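Local structure of hypothetical protein PA4535 (Pseudomonas aeruginosa, 1Y0K) at residues 32-37 with 141-145; 109-113 with 156-160; 122-126 with 163-169; 176-182 with 197-203. The protein is of unknown function but belongs to the DUF1780 family of putative endonucleases in the PDDEXK clan, so it may act as a nuclease. All coordinates share one frame; numbering follows the deposited sequence.

Contact 1 (32-37 with 141-145)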
loop_
_atom_site.group_PDB
_atom_site.type_symbol
_atom_site.label_atom_id
_atom_site.label_comp_id
_atom_site.label_asym_id
_atom_site.label_seq_id
_atom_site.Cartn_x
_atom_site.Cartn_y
_atom_site.Cartn_z
ATOM N N TRP A 32 1.311 -11.573 -0.782
ATOM C CA TRP A 32 1.998 -11.111 -1.981
ATOM C C TRP A 32 2.208 -9.595 -1.894
ATOM O O TRP A 32 3.295 -9.117 -2.176
ATOM C CB TRP A 32 1.189 -11.508 -3.231
ATOM C CG TRP A 32 1.691 -10.979 -4.567
ATOM C CD1 TRP A 32 2.505 -11.624 -5.448
ATOM C CD2 TRP A 32 1.349 -9.726 -5.176
ATOM N NE1 TRP A 32 2.720 -10.839 -6.566
ATOM C CE2 TRP A 32 2.017 -9.670 -6.424
ATOM C CE3 TRP A 32 0.545 -8.638 -4.784
ATOM C CZ2 TRP A 32 1.910 -8.567 -7.283
ATOM C CZ3 TRP A 32 0.430 -7.535 -5.643
ATOM C CH2 TRP A 32 1.111 -7.512 -6.882
ATOM N N VAL A 33 1.182 -8.851 -1.477
ATOM C CA VAL A 33 1.316 -7.391 -1.319
ATOM C C VAL A 33 2.435 -7.055 -0.323
ATOM O O VAL A 33 3.283 -6.190 -0.583
ATOM C CB VAL A 33 -0.006 -6.736 -0.870
ATOM C CG1 VAL A 33 0.216 -5.275 -0.496
ATOM C CG2 VAL A 33 -1.050 -6.831 -1.991
ATOM N N CYS A 34 2.428 -7.736 0.817
ATOM C CA CYS A 34 3.468 -7.540 1.825
ATOM C C CYS A 34 4.854 -7.826 1.242
ATOM O O CYS A 34 5.782 -7.061 1.462
ATOM C CB CYS A 34 3.201 -8.415 3.053
ATOM S SG CYS A 34 1.691 -7.930 3.941
ATOM N N GLN A 35 4.997 -8.922 0.500
ATOM C CA GLN A 35 6.302 -9.225 -0.103
ATOM C C GLN A 35 6.759 -8.133 -1.061
ATOM O O GLN A 35 7.917 -7.726 -1.019
ATOM C CB GLN A 35 6.274 -10.567 -0.824
ATOM C CG GLN A 35 6.325 -11.758 0.110
ATOM C CD GLN A 35 6.492 -13.054 -0.660
ATOM O OE1 GLN A 35 7.417 -13.203 -1.463
ATOM N NE2 GLN A 35 5.601 -13.984 -0.432
ATOM N N ARG A 36 5.855 -7.656 -1.918
ATOM C CA ARG A 36 6.193 -6.586 -2.881
ATOM C C ARG A 36 6.648 -5.321 -2.152
ATOM O O ARG A 36 7.601 -4.650 -2.563
ATOM C CB ARG A 36 5.001 -6.267 -3.798
ATOM C CG ARG A 36 4.507 -7.434 -4.713
ATOM C CD ARG A 36 5.594 -8.032 -5.663
ATOM N NE ARG A 36 6.600 -8.904 -5.035
ATOM C CZ ARG A 36 6.380 -10.126 -4.542
ATOM N NH1 ARG A 36 7.386 -10.823 -4.017
ATOM N NH2 ARG A 36 5.166 -10.662 -4.541
ATOM N N PHE A 37 5.963 -5.003 -1.057
ATOM C CA PHE A 37 6.297 -3.829 -0.237
ATOM C C PHE A 37 7.676 -3.976 0.406
ATOM O O PHE A 37 8.501 -3.058 0.349
ATOM C CB PHE A 37 5.195 -3.650 0.821
ATOM C CG PHE A 37 5.429 -2.533 1.796
ATOM C CD1 PHE A 37 5.532 -1.215 1.363
ATOM C CD2 PHE A 37 5.471 -2.797 3.165
ATOM C CE1 PHE A 37 5.707 -0.180 2.270
ATOM C CE2 PHE A 37 5.656 -1.770 4.087
ATOM C CZ PHE A 37 5.768 -0.445 3.630
ATOM N N LEU A 141 -1.322 -0.271 8.434
ATOM C CA LEU A 141 -2.128 -0.331 7.220
ATOM C C LEU A 141 -1.231 -0.327 5.990
ATOM O O LEU A 141 -0.243 0.409 5.937
ATOM C CB LEU A 141 -3.123 0.836 7.168
ATOM C CG LEU A 141 -4.430 0.670 7.977
ATOM C CD1 LEU A 141 -5.449 -0.058 7.157
ATOM C CD2 LEU A 141 -4.251 -0.049 9.330
ATOM N N LEU A 142 -1.586 -1.158 5.015
ATOM C CA LEU A 142 -0.814 -1.292 3.777
ATOM C C LEU A 142 -1.764 -1.367 2.591
ATOM O O LEU A 142 -2.487 -2.355 2.428
ATOM C CB LEU A 142 0.083 -2.534 3.822
ATOM C CG LEU A 142 0.952 -2.809 2.591
ATOM C CD1 LEU A 142 1.894 -1.622 2.303
ATOM C CD2 LEU A 142 1.749 -4.111 2.774
ATOM N N ALA A 143 -1.776 -0.305 1.784
ATOM C CA ALA A 143 -2.661 -0.234 0.618
ATOM C C ALA A 143 -1.909 -0.676 -0.616
ATOM O O ALA A 143 -0.813 -0.163 -0.875
ATOM C CB ALA A 143 -3.147 1.210 0.409
ATOM N N PHE A 144 -2.480 -1.611 -1.383
ATOM C CA PHE A 144 -1.970 -1.877 -2.733
ATOM C C PHE A 144 -2.789 -1.026 -3.700
ATOM O O PHE A 144 -4.002 -1.213 -3.838
ATOM C CB PHE A 144 -2.042 -3.360 -3.108
ATOM C CG PHE A 144 -1.481 -3.647 -4.473
ATOM C CD1 PHE A 144 -0.110 -3.841 -4.632
ATOM C CD2 PHE A 144 -2.308 -3.695 -5.591
ATOM C CE1 PHE A 144 0.436 -4.087 -5.896
ATOM C CE2 PHE A 144 -1.765 -3.946 -6.865
ATOM C CZ PHE A 144 -0.393 -4.135 -7.008
ATOM N N VAL A 145 -2.117 -0.056 -4.308
ATOM C CA VAL A 145 -2.754 0.949 -5.136
ATOM C C VAL A 145 -2.417 0.703 -6.616
ATOM O O VAL A 145 -1.247 0.726 -7.021
ATOM C CB VAL A 145 -2.339 2.386 -4.706
ATOM C CG1 VAL A 145 -3.147 3.433 -5.493
ATOM C CG2 VAL A 145 -2.555 2.586 -3.215
#
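Trp32 meets Phe144, and Phe37 meets Leu142. These two aromatic contacts frame the junction of helix residues 32-37 with strand residues 141-145. At one end the indole of Trp32 points its edge at the ring of Phe144. This is an offset edge-to-face pair: the six-membered ring of Trp32 and the Phe144 ring have centroids 5.2 Å apart and planes at 63°. Trp32 CZ3 comes over one face of Phe144, 3.5 Å from Phe144 CE1. With chi1 at 174° the indole swings away from the backbone N, and its far edge reaches the strand. At the other end Leu142 makes a CH-pi contact with Phe37. Its CD1 sits over the middle of one ring face, 3.7 Å from the centroid of Phe37.

Aliphatic contacts fill the space between. Val33 divides its two methyls. CG1 of Val33 meets Leu142 CD2 at 3.8 Å, and the two side chains lie alongside, running opposite ways. CG2 of Val33 lies 3.8 Å from Phe144 CB. Leu142 CD2 also touches the CA and SG of Cys34. Leu142 thus places one methyl on Phe37 and the other between Val33 and Cys34.

No hydrogen bond joins the two segments. The contact is buried and apolar.

Segments 32-37 and 141-145 cross almost at a right angle (91°), their axes 9.3 Å apart at closest. Strand 140-146 lies inside the mixed sheet, between strands 65-73 and 171-175. Helix 26-40 covers one side of this sheet. Val33 also reaches Phe71 and Val175 on the two flanking strands, and Trp32 meets Phe20 of helix 3-23.

Contact 2 (109-113 with 156-160)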
loop_
_atom_site.group_PDB
_atom_site.type_symbol
_atom_site.label_atom_id
_atom_site.label_comp_id
_atom_site.label_asym_id
_atom_site.label_seq_id
_atom_site.Cartn_x
_atom_site.Cartn_y
_atom_site.Cartn_z
ATOM N N ILE A 109 -1.986 11.903 -11.773
ATOM C CA ILE A 109 -2.723 12.344 -10.597
ATOM C C ILE A 109 -1.739 12.836 -9.533
ATOM O O ILE A 109 -0.768 12.146 -9.238
ATOM C CB ILE A 109 -3.638 11.169 -10.080
ATOM C CG1 ILE A 109 -4.511 11.586 -8.910
ATOM C CG2 ILE A 109 -2.834 9.920 -9.763
ATOM C CD1 ILE A 109 -5.521 10.501 -8.496
ATOM N N ALA A 110 -1.988 14.020 -8.968
ATOM C CA ALA A 110 -1.141 14.567 -7.911
ATOM C C ALA A 110 -1.096 13.627 -6.709
ATOM O O ALA A 110 -2.044 12.880 -6.448
ATOM C CB ALA A 110 -1.622 15.956 -7.485
ATOM N N ALA A 111 0.014 13.663 -5.983
ATOM C CA ALA A 111 0.198 12.800 -4.821
ATOM C C ALA A 111 -0.927 12.981 -3.811
ATOM O O ALA A 111 -1.370 12.013 -3.195
ATOM C CB ALA A 111 1.551 13.055 -4.175
ATOM N N ALA A 112 -1.382 14.222 -3.644
ATOM C CA ALA A 112 -2.471 14.536 -2.728
ATOM C C ALA A 112 -3.744 13.788 -3.112
ATOM O O ALA A 112 -4.402 13.188 -2.259
ATOM C CB ALA A 112 -2.717 16.056 -2.702
ATOM N N GLU A 113 -4.078 13.823 -4.400
ATOM C CA GLU A 113 -5.280 13.157 -4.904
ATOM C C GLU A 113 -5.131 11.634 -4.842
ATOM O O GLU A 113 -6.091 10.932 -4.524
ATOM C CB GLU A 113 -5.609 13.619 -6.329
ATOM C CG GLU A 113 -6.345 14.963 -6.446
ATOM C CD GLU A 113 -5.511 16.175 -6.057
ATOM O OE1 GLU A 113 -4.263 16.115 -6.129
ATOM O OE2 GLU A 113 -6.109 17.202 -5.672
ATOM N N THR A 156 4.955 15.980 -7.693
ATOM C CA THR A 156 4.108 16.630 -6.698
ATOM C C THR A 156 4.390 16.024 -5.317
ATOM O O THR A 156 4.661 14.824 -5.199
ATOM C CB THR A 156 2.610 16.513 -7.063
ATOM O OG1 THR A 156 2.211 15.131 -7.057
ATOM C CG2 THR A 156 2.360 17.082 -8.461
ATOM N N PRO A 157 4.372 16.860 -4.271
ATOM C CA PRO A 157 4.680 16.375 -2.928
ATOM C C PRO A 157 3.488 15.716 -2.214
ATOM O O PRO A 157 2.355 16.099 -2.454
ATOM C CB PRO A 157 5.094 17.649 -2.190
ATOM C CG PRO A 157 4.382 18.751 -2.877
ATOM C CD PRO A 157 4.094 18.309 -4.298
ATOM N N PHE A 158 3.760 14.735 -1.354
ATOM C CA PHE A 158 2.704 14.152 -0.516
ATOM C C PHE A 158 2.390 15.056 0.668
ATOM O O PHE A 158 3.288 15.358 1.465
ATOM C CB PHE A 158 3.109 12.769 -0.010
ATOM C CG PHE A 158 2.997 11.703 -1.040
ATOM C CD1 PHE A 158 4.022 11.500 -1.968
ATOM C CD2 PHE A 158 1.858 10.903 -1.101
ATOM C CE1 PHE A 158 3.923 10.508 -2.932
ATOM C CE2 PHE A 158 1.752 9.898 -2.069
ATOM C CZ PHE A 158 2.782 9.697 -2.979
ATOM N N PRO A 159 1.120 15.496 0.789
ATOM C CA PRO A 159 0.763 16.331 1.926
ATOM C C PRO A 159 0.693 15.483 3.197
ATOM O O PRO A 159 0.566 14.252 3.100
ATOM C CB PRO A 159 -0.623 16.853 1.544
ATOM C CG PRO A 159 -1.197 15.803 0.685
ATOM C CD PRO A 159 -0.039 15.242 -0.090
ATOM N N PRO A 160 0.811 16.120 4.380
ATOM C CA PRO A 160 0.617 15.380 5.627
ATOM C C PRO A 160 -0.691 14.591 5.597
ATOM O O PRO A 160 -1.716 15.135 5.194
ATOM C CB PRO A 160 0.536 16.490 6.684
ATOM C CG PRO A 160 1.355 17.600 6.120
ATOM C CD PRO A 160 1.129 17.539 4.624
HETATM O O HOH W 1 0.286 16.615 -4.324
#
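An N-cap position is the centre of this contact: Ala110 immediately precedes helix 111-116, and the loop 156-160 packs against the helix start. Across the contact the hydroxyl of Thr156 accepts a hydrogen bond from the next residue, Ala111. Ala111 N donates to Thr156 OG1 at 2.9 Å, with a nearly straight N-H...O angle of 165°. OG1 of Thr156 stands between its own backbone N and carbonyl carbon (chi1 64°), which turns it to the helix end. The same hydroxyl is hydrogen-bonded to the carbonyl of Asp153, at the end of strand 150-153.

The next backbone NH is reached through water. Water 1 accepts from Ala112 N at 3.0 Å and donates to Pro157 O at 2.8 Å.

Apolar contacts lie beside these bonds. Ala111 CB stands over the centre of one face of the Phe158 ring, 3.5 Å from its centroid and only 3° off the normal. This is a CH-pi contact. The Ala111 CB methyl is 3.7 to 3.8 Å from all six carbons of the Phe158 ring. Ala112 CB rests on the ring of Pro159, 3.7 Å from Pro159 CG. Pro159 CD lies equally near Ala112 CA.

The chemistry is that of a helix start served by a loop distant in sequence. Two backbone NH groups of the first turn, Ala111 N and Ala112 N, are satisfied by a side-chain hydroxyl and a bridging water. Thr156 OG1 has a second bond to Asp153, which would fix its rotation. The partial positive charge of the helix N-terminus probably strengthens the bond from Ala111 N.

Contact 3 (122-126 with 163-169)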
loop_
_atom_site.group_PDB
_atom_site.type_symbol
_atom_site.label_atom_id
_atom_site.label_comp_id
_atom_site.label_asym_id
_atom_site.label_seq_id
_atom_site.Cartn_x
_atom_site.Cartn_y
_atom_site.Cartn_z
ATOM N N LEU A 122 -10.427 3.509 4.215
ATOM C CA LEU A 122 -9.902 3.800 5.553
ATOM C C LEU A 122 -10.986 4.292 6.520
ATOM O O LEU A 122 -10.982 3.903 7.688
ATOM C CB LEU A 122 -8.715 4.754 5.504
ATOM C CG LEU A 122 -7.421 4.098 4.977
ATOM C CD1 LEU A 122 -6.324 5.128 4.876
ATOM C CD2 LEU A 122 -6.950 2.936 5.885
ATOM N N ARG A 123 -11.917 5.112 6.023
ATOM C CA ARG A 123 -13.057 5.575 6.839
ATOM C C ARG A 123 -13.942 4.409 7.297
ATOM O O ARG A 123 -14.346 4.357 8.463
ATOM C CB ARG A 123 -13.899 6.603 6.075
ATOM C CG ARG A 123 -13.171 7.928 5.866
ATOM C CD ARG A 123 -13.912 8.849 4.902
ATOM N NE ARG A 123 -13.103 10.022 4.565
ATOM C CZ ARG A 123 -13.147 10.658 3.397
ATOM N NH1 ARG A 123 -13.962 10.247 2.432
ATOM N NH2 ARG A 123 -12.359 11.701 3.187
ATOM N N LYS A 124 -14.229 3.488 6.378
ATOM C CA LYS A 124 -15.060 2.319 6.674
ATOM C C LYS A 124 -14.381 1.422 7.702
ATOM O O LYS A 124 -15.017 0.968 8.668
ATOM C CB LYS A 124 -15.357 1.513 5.410
ATOM C CG LYS A 124 -16.305 2.175 4.413
ATOM C CD LYS A 124 -16.533 1.244 3.213
ATOM C CE LYS A 124 -17.527 1.827 2.203
ATOM N NZ LYS A 124 -18.947 1.730 2.668
ATOM N N LYS A 125 -13.086 1.167 7.503
ATOM C CA LYS A 125 -12.318 0.371 8.483
ATOM C C LYS A 125 -12.275 1.023 9.858
ATOM O O LYS A 125 -12.551 0.369 10.869
ATOM C CB LYS A 125 -10.882 0.147 8.011
ATOM C CG LYS A 125 -10.717 -0.819 6.873
ATOM C CD LYS A 125 -9.221 -1.107 6.699
ATOM C CE LYS A 125 -8.950 -2.133 5.615
ATOM N NZ LYS A 125 -9.499 -3.478 5.948
ATOM N N ALA A 126 -11.913 2.307 9.903
ATOM C CA ALA A 126 -11.861 3.029 11.161
ATOM C C ALA A 126 -13.201 2.903 11.902
ATOM O O ALA A 126 -13.227 2.610 13.100
ATOM C CB ALA A 126 -11.501 4.481 10.932
ATOM N N GLU A 163 -5.939 13.161 8.057
ATOM C CA GLU A 163 -7.163 12.412 8.308
ATOM C C GLU A 163 -6.813 11.002 8.759
ATOM O O GLU A 163 -7.460 10.443 9.638
ATOM C CB GLU A 163 -8.076 12.365 7.081
ATOM C CG GLU A 163 -9.445 11.759 7.407
ATOM C CD GLU A 163 -10.361 11.556 6.211
ATOM O OE1 GLU A 163 -10.162 12.183 5.151
ATOM O OE2 GLU A 163 -11.304 10.756 6.346
ATOM N N TYR A 164 -5.776 10.431 8.156
ATOM C CA TYR A 164 -5.438 9.041 8.436
ATOM C C TYR A 164 -4.705 8.916 9.771
ATOM O O TYR A 164 -4.913 7.954 10.512
ATOM C CB TYR A 164 -4.634 8.428 7.280
ATOM C CG TYR A 164 -5.275 8.626 5.912
ATOM C CD1 TYR A 164 -6.679 8.669 5.753
ATOM C CD2 TYR A 164 -4.492 8.788 4.782
ATOM C CE1 TYR A 164 -7.259 8.859 4.496
ATOM C CE2 TYR A 164 -5.065 8.975 3.520
ATOM C CZ TYR A 164 -6.440 9.018 3.387
ATOM O OH TYR A 164 -6.977 9.212 2.136
ATOM N N LEU A 165 -3.866 9.899 10.075
ATOM C CA LEU A 165 -3.265 10.014 11.414
ATOM C C LEU A 165 -4.353 10.049 12.490
ATOM O O LEU A 165 -4.278 9.319 13.482
ATOM C CB LEU A 165 -2.389 11.258 11.517
ATOM C CG LEU A 165 -0.993 11.208 10.885
ATOM C CD1 LEU A 165 -0.444 12.615 10.690
ATOM C CD2 LEU A 165 -0.055 10.375 11.754
ATOM N N ARG A 166 -5.374 10.876 12.276
ATOM C CA ARG A 166 -6.482 11.001 13.230
ATOM C C ARG A 166 -7.295 9.706 13.434
ATOM O O ARG A 166 -7.935 9.531 14.469
ATOM C CB ARG A 166 -7.393 12.189 12.869
ATOM C CG ARG A 166 -6.746 13.548 13.175
ATOM C CD ARG A 166 -7.775 14.669 13.296
ATOM N NE ARG A 166 -8.356 15.022 12.003
ATOM C CZ ARG A 166 -7.859 15.940 11.176
ATOM N NH1 ARG A 166 -6.762 16.623 11.498
ATOM N NH2 ARG A 166 -8.463 16.175 10.018
ATOM N N GLN A 167 -7.257 8.795 12.464
ATOM C CA GLN A 167 -7.976 7.509 12.572
ATOM C C GLN A 167 -7.324 6.527 13.556
ATOM O O GLN A 167 -7.947 5.526 13.958
ATOM C CB GLN A 167 -8.159 6.868 11.187
ATOM C CG GLN A 167 -9.158 7.612 10.285
ATOM C CD GLN A 167 -9.090 7.186 8.826
ATOM O OE1 GLN A 167 -8.126 6.535 8.393
ATOM N NE2 GLN A 167 -10.121 7.558 8.052
ATOM N N GLY A 168 -6.074 6.810 13.921
ATOM C CA GLY A 168 -5.384 6.111 15.009
ATOM C C GLY A 168 -4.512 4.919 14.658
ATOM O O GLY A 168 -3.970 4.271 15.558
ATOM N N TRP A 169 -4.355 4.623 13.367
ATOM C CA TRP A 169 -3.464 3.530 12.930
ATOM C C TRP A 169 -2.031 3.721 13.420
ATOM O O TRP A 169 -1.565 4.849 13.569
ATOM C CB TRP A 169 -3.419 3.427 11.391
ATOM C CG TRP A 169 -4.727 3.623 10.721
ATOM C CD1 TRP A 169 -5.081 4.656 9.884
ATOM C CD2 TRP A 169 -5.881 2.785 10.835
ATOM N NE1 TRP A 169 -6.381 4.488 9.457
ATOM C CE2 TRP A 169 -6.899 3.361 10.035
ATOM C CE3 TRP A 169 -6.162 1.604 11.538
ATOM C CZ2 TRP A 169 -8.163 2.789 9.913
ATOM C CZ3 TRP A 169 -7.418 1.044 11.418
ATOM C CH2 TRP A 169 -8.405 1.639 10.610
#
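Leu122 lies at the apolar centre and touches both Tyr164 and Trp169. Its CD1 sits over the middle of one face of the Tyr164 ring, 3.7 Å from the centroid, in a CH-pi contact. Its other methyl, CD2, packs 4.2 Å from Trp169 CE2. The indole of Trp169 turns an edge to the helix backbone, where it meets Leu122 O and Ala126 N. Ala126 N lies 3.6 Å from Trp169 CH2. Ala126 CB makes a separate apolar contact, 3.9 Å from Trp169 CZ2.

Gln167 comes next. Its CG packs on Ala126 CB, and its OE1 lies against Leu122 CB. The same oxygen accepts from Trp169 NE1 at 2.9 Å, a bond within the segment that ties the amide to the indole.

The outer edge is a salt bridge. Arg123 grips Glu163 side-on with two nitrogens. Its NE reaches Glu163 OE2 at 2.6 Å and its NH2 reaches Glu163 OE1 at 3.0 Å. Both oxygens use their syn lone pairs, and the guanidinium and carboxylate planes are only 11° apart. The Arg123 chain is extended from CG to NE, which brings the guanidinium alongside the carboxylate.

The contact joins helix 119-132 to helix 162-166 and the turn after it. Leu122 and Trp169 also touch Leu141 of strand 140-146. Tyr164 packs on Leu172 and Phe184 of the sheet.

Contact 4 (176-182 with 197-203)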
loop_
_atom_site.group_PDB
_atom_site.type_symbol
_atom_site.label_atom_id
_atom_site.label_comp_id
_atom_site.label_asym_id
_atom_site.label_seq_id
_atom_site.Cartn_x
_atom_site.Cartn_y
_atom_site.Cartn_z
ATOM N N GLY A 176 2.427 -0.022 -5.053
ATOM C CA GLY A 176 1.775 -0.364 -6.309
ATOM C C GLY A 176 2.844 -0.719 -7.317
ATOM O O GLY A 176 4.023 -0.736 -6.989
ATOM N N PRO A 177 2.441 -1.006 -8.562
ATOM C CA PRO A 177 3.451 -1.364 -9.551
ATOM C C PRO A 177 4.489 -0.257 -9.780
ATOM O O PRO A 177 5.638 -0.555 -10.131
ATOM C CB PRO A 177 2.623 -1.650 -10.816
ATOM C CG PRO A 177 1.224 -1.983 -10.284
ATOM C CD PRO A 177 1.071 -1.067 -9.098
ATOM N N THR A 178 4.121 1.002 -9.548
ATOM C CA THR A 178 5.041 2.108 -9.858
ATOM C C THR A 178 5.842 2.661 -8.680
ATOM O O THR A 178 6.824 3.366 -8.892
ATOM C CB THR A 178 4.323 3.295 -10.523
ATOM O OG1 THR A 178 3.330 3.812 -9.627
ATOM C CG2 THR A 178 3.646 2.848 -11.826
ATOM N N PHE A 179 5.426 2.368 -7.447
ATOM C CA PHE A 179 6.061 3.025 -6.296
ATOM C C PHE A 179 5.687 2.379 -4.972
ATOM O O PHE A 179 4.758 1.582 -4.906
ATOM C CB PHE A 179 5.680 4.511 -6.253
ATOM C CG PHE A 179 4.347 4.775 -5.604
ATOM C CD1 PHE A 179 4.287 5.268 -4.300
ATOM C CD2 PHE A 179 3.163 4.502 -6.278
ATOM C CE1 PHE A 179 3.062 5.506 -3.683
ATOM C CE2 PHE A 179 1.916 4.739 -5.667
ATOM C CZ PHE A 179 1.872 5.238 -4.368
ATOM N N ALA A 180 6.430 2.738 -3.927
ATOM C CA ALA A 180 6.056 2.429 -2.543
ATOM C C ALA A 180 6.394 3.633 -1.674
ATOM O O ALA A 180 7.333 4.389 -1.963
ATOM C CB ALA A 180 6.777 1.199 -2.059
ATOM N N ARG A 181 5.607 3.838 -0.626
ATOM C CA ARG A 181 5.878 4.915 0.309
ATOM C C ARG A 181 5.279 4.585 1.667
ATOM O O ARG A 181 4.132 4.141 1.755
ATOM C CB ARG A 181 5.295 6.237 -0.203
ATOM C CG ARG A 181 5.516 7.414 0.749
ATOM C CD ARG A 181 4.894 8.698 0.190
ATOM N NE ARG A 181 5.018 9.802 1.141
ATOM C CZ ARG A 181 6.040 10.658 1.178
ATOM N NH1 ARG A 181 7.029 10.581 0.292
ATOM N NH2 ARG A 181 6.065 11.615 2.096
ATOM N N VAL A 182 6.065 4.803 2.713
ATOM C CA VAL A 182 5.533 4.797 4.077
ATOM C C VAL A 182 5.002 6.214 4.335
ATOM O O VAL A 182 5.778 7.187 4.332
ATOM C CB VAL A 182 6.638 4.424 5.107
ATOM C CG1 VAL A 182 6.088 4.490 6.539
ATOM C CG2 VAL A 182 7.206 3.031 4.803
ATOM N N LEU A 197 10.527 6.639 6.303
ATOM C CA LEU A 197 9.794 7.891 6.246
ATOM C C LEU A 197 10.532 8.930 5.412
ATOM O O LEU A 197 11.745 8.948 5.386
ATOM C CB LEU A 197 9.539 8.431 7.645
ATOM C CG LEU A 197 8.608 7.606 8.522
ATOM C CD1 LEU A 197 8.687 8.078 9.968
ATOM C CD2 LEU A 197 7.190 7.682 7.987
ATOM N N GLY A 198 9.781 9.799 4.749
ATOM C CA GLY A 198 10.336 10.974 4.110
ATOM C C GLY A 198 10.821 10.762 2.684
ATOM O O GLY A 198 11.583 11.551 2.158
ATOM N N ARG A 199 10.370 9.674 2.077
ATOM C CA ARG A 199 10.890 9.246 0.791
ATOM C C ARG A 199 9.867 8.405 0.072
ATOM O O ARG A 199 9.028 7.799 0.698
ATOM C CB ARG A 199 12.205 8.487 0.936
ATOM C CG ARG A 199 12.092 7.019 1.275
ATOM C CD ARG A 199 13.375 6.407 1.830
ATOM N NE ARG A 199 13.746 5.164 1.164
ATOM C CZ ARG A 199 14.888 4.511 1.361
ATOM N NH1 ARG A 199 15.159 3.392 0.702
ATOM N NH2 ARG A 199 15.757 4.973 2.229
ATOM N N SER A 200 9.954 8.404 -1.242
ATOM C CA SER A 200 9.170 7.511 -2.067
ATOM C C SER A 200 10.123 6.649 -2.886
ATOM O O SER A 200 11.172 7.104 -3.305
ATOM C CB SER A 200 8.249 8.315 -2.984
ATOM O OG SER A 200 7.191 8.924 -2.269
ATOM N N ILE A 201 9.739 5.394 -3.086
ATOM C CA ILE A 201 10.501 4.525 -3.974
ATOM C C ILE A 201 9.826 4.402 -5.336
ATOM O O ILE A 201 8.685 3.950 -5.436
ATOM C CB ILE A 201 10.678 3.132 -3.344
ATOM C CG1 ILE A 201 11.044 3.259 -1.864
ATOM C CG2 ILE A 201 11.737 2.338 -4.094
ATOM C CD1 ILE A 201 12.306 4.054 -1.613
ATOM N N LEU A 202 10.538 4.773 -6.379
ATOM C CA LEU A 202 9.972 4.706 -7.708
ATOM C C LEU A 202 10.555 3.542 -8.466
ATOM O O LEU A 202 11.756 3.467 -8.643
ATOM C CB LEU A 202 10.265 5.984 -8.472
ATOM C CG LEU A 202 9.305 7.153 -8.356
ATOM C CD1 LEU A 202 9.066 7.532 -6.922
ATOM C CD2 LEU A 202 9.806 8.324 -9.184
ATOM N N PHE A 203 9.682 2.659 -8.924
ATOM C CA PHE A 203 10.098 1.512 -9.690
ATOM C C PHE A 203 10.213 1.834 -11.160
ATOM O O PHE A 203 9.302 2.400 -11.742
ATOM C CB PHE A 203 9.112 0.376 -9.527
ATOM C CG PHE A 203 9.004 -0.121 -8.136
ATOM C CD1 PHE A 203 7.782 -0.205 -7.520
ATOM C CD2 PHE A 203 10.112 -0.520 -7.451
ATOM C CE1 PHE A 203 7.667 -0.668 -6.253
ATOM C CE2 PHE A 203 9.994 -0.981 -6.178
ATOM C CZ PHE A 203 8.770 -1.048 -5.587
HETATM O O HOH W 2 7.942 4.783 -11.130
HETATM O O HOH W 3 8.703 5.427 2.094
HETATM O O HOH W 4 6.971 9.633 4.591
#
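The Phe203 ring meets the backbone of 176-180 with its CD1-CE1 side. Gly176 O lies near the ring plane at the edge, 3.7 Å from Phe203 CE1. Pro177 O and Phe179 N approach obliquely, near CD1. The guanidinium of Arg181 is the second flat group. Ser200 OG lies at its edge, in plane, and accepts from Arg181 NH1 at 3.1 Å. The Arg181 chain is extended from CG to NE and runs beside Ser200. The Phe179 ring has Thr178 OG1 in plane at its edge. Ile201 O lies against the backbone of Phe179, in a CA-H...O contact 2.9 Å from Phe179 CA.

The backbones pair antiparallel. Ala180 and Ile201 form a hydrogen-bonded pair: Ile201 N gives to Ala180 O at 2.8 Å, and Ala180 N gives to Ile201 O at 3.0 Å. Phe179 and Leu202 are the adjoining non-hydrogen-bonded pair. Phe203 N bonds to Thr178 O at 2.9 Å, and water 2 also bridges Thr178 O and Phe203 O.

Toward Val182 direct pairing gives way to water bridges. Water 3 links Val182 N with Arg199 O, and water 4 links Val182 O with Gly198 N. Val182 CG1 still meets Leu197 CD2 at 3.7 Å.

Strand 201-202 is an outermost strand of the mixed sheet, and 179-185 is its neighbour. Ala180 and Phe203 pack on Ala40 of helix 26-40. On the opposite face, Phe179 touches Met174 of strand 171-175.

Contact 1 is the buried core. Contact 2 lies at the surface, while contacts 3 and 4 are partly buried. Contacts 1 and 4 share the mixed sheet, one at an inner strand and the other at its edge. They touch where Phe37 meets Val182 and Phe144 meets Pro177. Contact 3 meets contact 1 through Leu141, which packs on Leu122 and Trp169. Contact 2 reaches contact 4 through Phe158, beside Arg181 and Ser200. Chemistry follows place. Contact 1 is wholly apolar. Contact 3 adds a salt bridge at its outer edge. Contact 4 pairs backbone with backbone, contact 2 pairs a backbone N-H with a hydroxyl, and both add bridging waters.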